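Local coordinates for protein putative hydrolase (Chloroflexus aurantiacus J-10-fl, PDB 3CMN) that is of uncertain function but is probably a zincin-like metallopeptidase, a helical hydrolase crystallised here as the apoenzyme, at residues A[288-291]-A[292-295]. Numbering follows the deposited sequence.
Sequences QQIA and QRQR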
# COMPACT_ATOMS: atom_id res chain seq x y z
N GLN A 288 15.27 -11.04 -0.18
CA GLN A 288 16.58 -10.54 -0.56
C GLN A 288 16.49 -9.74 -1.86
O GLN A 288 16.87 -8.57 -1.91
CB GLN A 288 17.56 -11.69 -0.78
CG GLN A 288 17.77 -12.56 0.43
CD GLN A 288 18.62 -13.77 0.11
OE1 GLN A 288 19.76 -13.64 -0.34
NE2 GLN A 288 18.06 -14.95 0.32
N GLN A 289 16.00 -10.40 -2.90
CA GLN A 289 15.85 -9.81 -4.23
C GLN A 289 14.92 -8.60 -4.31
O GLN A 289 15.21 -7.62 -4.99
CB GLN A 289 15.34 -10.88 -5.20
CG GLN A 289 16.35 -11.97 -5.50
CD GLN A 289 17.54 -11.45 -6.27
OE1 GLN A 289 17.43 -11.12 -7.45
NE2 GLN A 289 18.67 -11.35 -5.60
N ILE A 290 13.80 -8.68 -3.61
CA ILE A 290 12.80 -7.61 -3.64
C ILE A 290 13.17 -6.38 -2.80
O ILE A 290 12.50 -5.35 -2.87
CB ILE A 290 11.43 -8.19 -3.21
CG1 ILE A 290 10.30 -7.32 -3.75
CG2 ILE A 290 11.36 -8.30 -1.70
CD1 ILE A 290 10.30 -7.22 -5.28
N ALA A 291 14.24 -6.48 -2.02
CA ALA A 291 14.68 -5.38 -1.17
C ALA A 291 14.69 -4.00 -1.84
O ALA A 291 14.11 -3.04 -1.33
CB ALA A 291 16.05 -5.69 -0.59
N GLN A 292 15.35 -3.90 -2.99
CA GLN A 292 15.43 -2.62 -3.69
C GLN A 292 14.09 -2.17 -4.26
O GLN A 292 13.82 -0.97 -4.35
CB GLN A 292 16.48 -2.67 -4.81
CG GLN A 292 16.64 -1.32 -5.53
CD GLN A 292 17.64 -1.34 -6.66
OE1 GLN A 292 18.83 -1.60 -6.46
NE2 GLN A 292 17.17 -1.06 -7.88
N ARG A 293 13.26 -3.12 -4.66
CA ARG A 293 11.95 -2.80 -5.22
C ARG A 293 11.02 -2.24 -4.14
O ARG A 293 10.07 -1.52 -4.43
CB ARG A 293 11.31 -4.05 -5.84
CG ARG A 293 9.97 -3.80 -6.53
CD ARG A 293 10.12 -2.94 -7.77
NE ARG A 293 8.92 -2.98 -8.59
CZ ARG A 293 8.89 -2.65 -9.88
NH1 ARG A 293 10.00 -2.26 -10.48
NH2 ARG A 293 7.76 -2.76 -10.57
N GLN A 294 11.32 -2.57 -2.88
CA GLN A 294 10.54 -2.09 -1.75
C GLN A 294 10.95 -0.64 -1.45
O GLN A 294 10.11 0.20 -1.13
CB GLN A 294 10.80 -2.96 -0.52
CG GLN A 294 10.32 -4.40 -0.66
CD GLN A 294 10.77 -5.29 0.48
OE1 GLN A 294 11.97 -5.46 0.72
NE2 GLN A 294 9.82 -5.87 1.19
N ARG A 295 12.25 -0.36 -1.55
CA ARG A 295 12.77 0.99 -1.32
C ARG A 295 12.14 1.89 -2.37
O ARG A 295 11.78 3.04 -2.11
CB ARG A 295 14.29 1.02 -1.52
CG ARG A 295 15.06 0.01 -0.68
CD ARG A 295 16.50 -0.17 -1.20
NE ARG A 295 17.23 -1.19 -0.45
CZ ARG A 295 17.45 -1.14 0.87
NH1 ARG A 295 17.00 -0.12 1.59
NH2 ARG A 295 18.13 -2.12 1.47
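The side-chain amide of Q294 meets I290 and A291 of the preceding turn. I290 CG2 sits over one face of this amide, 3.8 Å from Q294 CD, and the two side chains cross at about a right angle. A291 CA lies off the OE1 end of Q294, 3.3 Å from that oxygen. Q294 CG stands beside the backbone N (chi1 -65°), and the extended chain then runs along the turn. A291 O lies obliquely to the other flat group, the R295 guanidinium. Its closest approach is to R295 CG, at 3.3 Å, with CD and NE somewhat farther.

I290 is the buried residue of the group. Its chi1 (-157°) puts CG1 on the R293 side and CG2 toward Q294. Its chi2 (60°) turns CD1 onto R293 CB, 3.4 Å away, the two side chains crossing at a slant. The charged end of R293 leads away. V166 of helix 160-169 packs against both.

The backbone bonds are imperfect. Q294 N donates to I290 O at 3.0 Å, and weakly to A291 O, which accepts R295 N at 3.3 Å. Regular i to i+4 bonding is interrupted at Q292 and R293.

This is i to i+3 and i+4 packing at a kink in helix 283-307. The Q294 side chain reaches the neighbourhood of H184, E185 and H188 on helix 174-193, an HExxH pattern that probably marks the metal site of a zincin-like peptidase, although no metal is bound there.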